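Local coordinates for uncharacterized protein DUF1285 (Shewanella baltica, PDB 2RA9) that is of unknown function but belongs to the DUF1285 family, which has a new fold with repeated structural motifs and may take part in signal transduction, at residues 82-87 against 139-144. Residues are numbered along the deposited sequence; the frame is centred on the assembly and turned at random.
With NA (sodium ion), chain B; EDO (1,2-ethanediol), chain D; EDO (1,2-ethanediol), chain H.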
ATOM      1  N   VAL A  82       4.566  -3.111  -6.501  1.00 13.83           N
ATOM      2  CA  VAL A  82       5.538  -3.881  -7.290  1.00 14.62           C
ATOM      3  C   VAL A  82       5.403  -3.604  -8.799  1.00 14.51           C
ATOM      4  O   VAL A  82       6.299  -3.963  -9.568  1.00 17.45           O
ATOM      5  CB  VAL A  82       5.467  -5.367  -6.980  1.00 16.75           C
ATOM      6  CG1 VAL A  82       5.777  -5.603  -5.520  1.00 17.57           C
ATOM      7  CG2 VAL A  82       4.106  -6.048  -7.378  1.00 16.81           C
ATOM      8  N   ASP A  83       4.319  -2.958  -9.226  1.00 14.68           N
ATOM      9  CA  ASP A  83       4.107  -2.635 -10.647  1.00 15.14           C
ATOM     10  C   ASP A  83       3.203  -1.438 -10.762  1.00 13.08           C
ATOM     11  O   ASP A  83       2.457  -1.100  -9.826  1.00 14.86           O
ATOM     12  CB  ASP A  83       3.503  -3.858 -11.366  1.00 18.22           C
ATOM     13  CG  ASP A  83       3.780  -3.895 -12.856  1.00 26.57           C
ATOM     14  OD1 ASP A  83       4.472  -3.013 -13.388  1.00 25.55           O
ATOM     15  OD2 ASP A  83       3.270  -4.841 -13.495  1.00 35.26           O
ATOM     16  N   PHE A  84       3.258  -0.782 -11.912  1.00 14.23           N
ATOM     17  CA  PHE A  84       2.463   0.388 -12.172  1.00 13.91           C
ATOM     18  C   PHE A  84       2.378   0.606 -13.687  1.00 14.37           C
ATOM     19  O   PHE A  84       3.243   0.123 -14.439  1.00 16.12           O
ATOM     20  CB  PHE A  84       3.022   1.633 -11.451  1.00 14.45           C
ATOM     21  CG  PHE A  84       4.391   2.037 -11.944  1.00 15.40           C
ATOM     22  CD1 PHE A  84       4.516   2.791 -13.086  1.00 15.27           C
ATOM     23  CD2 PHE A  84       5.547   1.638 -11.287  1.00 17.78           C
ATOM     24  CE1 PHE A  84       5.767   3.126 -13.600  1.00 16.18           C
ATOM     25  CE2 PHE A  84       6.800   1.992 -11.815  1.00 16.96           C
ATOM     26  CZ  PHE A  84       6.854   2.739 -12.996  1.00 17.84           C
ATOM     27  N   GLU A  85       1.358   1.333 -14.103  1.00 14.84           N
ATOM     28  CA  GLU A  85       1.203   1.760 -15.492  1.00 16.23           C
ATOM     29  C   GLU A  85       0.277   2.961 -15.539  1.00 20.48           C
ATOM     30  O   GLU A  85      -0.600   3.119 -14.690  1.00 23.33           O
ATOM     31  CB  GLU A  85       0.601   0.597 -16.324  1.00 19.74           C
ATOM     32  CG  GLU A  85       0.348   0.889 -17.788  1.00 27.30           C
ATOM     33  CD  GLU A  85      -0.296  -0.277 -18.506  1.00 35.90           C
ATOM     34  OE1 GLU A  85      -1.072  -1.031 -17.873  1.00 37.39           O
ATOM     35  OE2 GLU A  85      -0.039  -0.418 -19.721  1.00 42.63           O
ATOM     36  N   ARG A  86       0.479   3.853 -16.512  1.00 22.52           N
ATOM     37  CA  ARG A  86      -0.558   4.857 -16.818  1.00 24.34           C
ATOM     38  C   ARG A  86      -1.619   4.238 -17.732  1.00 25.59           C
ATOM     39  O   ARG A  86      -1.273   3.551 -18.698  1.00 31.02           O
ATOM     40  CB  ARG A  86       0.053   6.059 -17.534  1.00 23.23           C
ATOM     41  CG  ARG A  86       1.000   6.851 -16.690  1.00 20.43           C
ATOM     42  CD  ARG A  86       1.524   8.047 -17.418  1.00 18.59           C
ATOM     43  NE  ARG A  86       2.752   8.585 -16.814  1.00 15.83           N
ATOM     44  CZ  ARG A  86       2.822   9.672 -16.063  1.00 15.45           C
ATOM     45  NH1 ARG A  86       1.748  10.419 -15.774  1.00 17.80           N
ATOM     46  NH2 ARG A  86       3.990  10.066 -15.631  1.00 16.08           N
ATOM     47  N   ALA A  87      -2.888   4.501 -17.449  1.00 27.99           N
ATOM     48  CA  ALA A  87      -3.973   4.119 -18.354  1.00 29.37           C
ATOM     49  C   ALA A  87      -3.788   4.763 -19.725  1.00 29.93           C
ATOM     50  O   ALA A  87      -4.002   4.107 -20.767  1.00 30.82           O
ATOM     51  CB  ALA A  87      -5.345   4.523 -17.749  1.00 30.12           C
ATOM     52  N   VAL A 139      11.157   6.343 -11.488  1.00 11.01           N
ATOM     53  CA  VAL A 139      11.872   7.601 -11.747  1.00 11.61           C
ATOM     54  C   VAL A 139      11.788   7.939 -13.247  1.00 11.74           C
ATOM     55  O   VAL A 139      11.539   9.089 -13.635  1.00 13.29           O
ATOM     56  CB  VAL A 139      13.326   7.577 -11.218  1.00 13.11           C
ATOM     57  CG1 VAL A 139      14.031   8.909 -11.539  1.00 13.97           C
ATOM     58  CG2 VAL A 139      13.386   7.329  -9.726  1.00 15.47           C
ATOM     59  N   ASN A 140      12.016   6.942 -14.079  1.00 11.88           N
ATOM     60  CA  ASN A 140      11.920   7.084 -15.536  1.00 11.60           C
ATOM     61  C   ASN A 140      10.538   7.504 -15.992  1.00 13.26           C
ATOM     62  O   ASN A 140      10.403   8.122 -17.049  1.00 13.87           O
ATOM     63  CB  ASN A 140      12.233   5.771 -16.244  1.00 12.24           C
ATOM     64  CG  ASN A 140      13.694   5.300 -16.107  1.00 13.53           C
ATOM     65  OD1 ASN A 140      14.619   6.057 -15.760  1.00 18.07           O
ATOM     66  ND2 ASN A 140      13.886   4.032 -16.396  1.00 12.18           N
ATOM     67  N   GLU A 141       9.505   7.128 -15.250  1.00 12.02           N
ATOM     68  CA  GLU A 141       8.102   7.398 -15.649  1.00 12.11           C
ATOM     69  C   GLU A 141       7.700   8.864 -15.553  1.00 12.82           C
ATOM     70  O   GLU A 141       6.738   9.297 -16.195  1.00 14.37           O
ATOM     71  CB  GLU A 141       7.139   6.590 -14.750  1.00 13.93           C
ATOM     72  CG  GLU A 141       5.674   6.632 -15.168  1.00 14.29           C
ATOM     73  CD  GLU A 141       5.447   6.085 -16.569  1.00 18.56           C
ATOM     74  OE1 GLU A 141       6.063   5.075 -16.920  1.00 18.65           O
ATOM     75  OE2 GLU A 141       4.673   6.681 -17.349  1.00 22.24           O
ATOM     76  N   PHE A 142       8.377   9.635 -14.719  1.00 12.49           N
ATOM     77  CA  PHE A 142       8.003  11.026 -14.470  1.00 13.65           C
ATOM     78  C   PHE A 142       7.844  11.786 -15.795  1.00 12.60           C
ATOM     79  O   PHE A 142       8.638  11.608 -16.724  1.00 13.43           O
ATOM     80  CB  PHE A 142       9.089  11.710 -13.639  1.00 14.18           C
ATOM     81  CG  PHE A 142       8.849  13.173 -13.405  1.00 16.15           C
ATOM     82  CD1 PHE A 142       8.002  13.601 -12.397  1.00 17.72           C
ATOM     83  CD2 PHE A 142       9.491  14.118 -14.175  1.00 18.98           C
ATOM     84  CE1 PHE A 142       7.773  14.936 -12.188  1.00 19.94           C
ATOM     85  CE2 PHE A 142       9.282  15.482 -13.950  1.00 20.93           C
ATOM     86  CZ  PHE A 142       8.426  15.880 -12.967  1.00 19.99           C
ATOM     87  N   ASN A 143       6.791  12.615 -15.850  1.00 14.85           N
ATOM     88  CA  ASN A 143       6.515  13.566 -16.925  1.00 15.34           C
ATOM     89  C   ASN A 143       6.383  14.922 -16.251  1.00 17.78           C
ATOM     90  O   ASN A 143       5.762  15.025 -15.209  1.00 17.49           O
ATOM     91  CB  ASN A 143       5.160  13.312 -17.642  1.00 15.16           C
ATOM     92  CG  ASN A 143       5.112  11.995 -18.429  1.00 14.71           C
ATOM     93  OD1 ASN A 143       6.125  11.310 -18.659  1.00 20.16           O
ATOM     94  ND2 ASN A 143       3.945  11.675 -18.893  1.00 16.89           N
ATOM     95  N   LEU A 144       6.882  15.966 -16.898  1.00 17.55           N
ATOM     96  CA  LEU A 144       6.665  17.325 -16.376  1.00 20.80           C
ATOM     97  C   LEU A 144       5.198  17.642 -16.096  1.00 18.64           C
ATOM     98  O   LEU A 144       4.863  18.384 -15.140  1.00 20.11           O
ATOM     99  CB  LEU A 144       7.262  18.366 -17.314  1.00 23.48           C
ATOM    100  CG  LEU A 144       7.762  19.625 -16.562  1.00 27.55           C
ATOM    101  CD1 LEU A 144       8.685  19.314 -15.321  1.00 26.51           C
ATOM    102  CD2 LEU A 144       8.461  20.534 -17.497  1.00 28.41           C
TER
HETATM  103 NA    NA B 158      10.456  10.597 -17.586  1.00 16.51          NA
HETATM  104  C1  EDO D 160       7.219  -1.654 -12.719  1.00 32.26           C
HETATM  105  O1  EDO D 160       8.637  -1.767 -12.620  1.00 26.15           O
HETATM  106  C2  EDO D 160       6.835  -1.017 -14.040  1.00 35.73           C
HETATM  107  O2  EDO D 160       6.894  -1.994 -15.079  1.00 39.79           O
HETATM  108  C1  EDO H 164      15.445  10.013 -15.295  1.00 20.60           C
HETATM  109  O1  EDO H 164      14.723   8.999 -16.026  1.00 19.96           O
HETATM  110  C2  EDO H 164      15.593  11.268 -16.116  1.00 23.46           C
HETATM  111  O2  EDO H 164      14.382  11.584 -16.820  1.00 30.35           O
HETATM  112  O   HOH W   1       2.963   3.804 -17.865  1.00 32.83           O
HETATM  113  O   HOH W   2      12.035  10.767 -15.770  1.00 16.86           O
HETATM  114  O   HOH W   3      12.302   9.899 -18.969  1.00 16.84           O
HETATM  115  O   HOH W   4       9.173   9.660 -19.351  1.00 15.58           O
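Arg86 ties strand 79-86 to helix 135-141, gripping Glu141 side-on through two nitrogens. Arg86 NE forms a salt bridge with Glu141 OE2 at 2.8 Å, entering on the anti lone pair of that oxygen, while Arg86 NH2 donates to the backbone Glu141 O at 2.9 Å. Both acceptors lie close to the guanidinium plane, although NH2 sits above the plane of the Glu141 carbonyl. The Glu141 chain leaves with CG anti to the backbone N (chi1 -172°) and then folds at chi2 (60°), bringing the carboxylate back to the arginine that already holds its carbonyl. On one guanidinium face the Asn143 amide stacks almost parallel, the planes 3° apart. Beside this polar pair, Glu141 CG packs 3.8 Å from Phe84 CE1. With an alanine here in place of Arg86, the Glu141 carboxylate and carbonyl would probably both lose their arginine partner, and the Asn143 amide the group it stacks on. The carbonyls on either side of Glu141 in sequence, Asn140 O at 2.5 Å and Phe142 O at 2.2 Å, bind a sodium ion together with three waters. Arg86 NH1 continues the link to Ser91 O and, by a salt bridge, to Asp146, whose other oxygen takes Asn143 N. Phe84 also touches Asn137 and Phe138 of helix 135-141, and Leu93 and Val95 of the adjoining antiparallel strand 93-97.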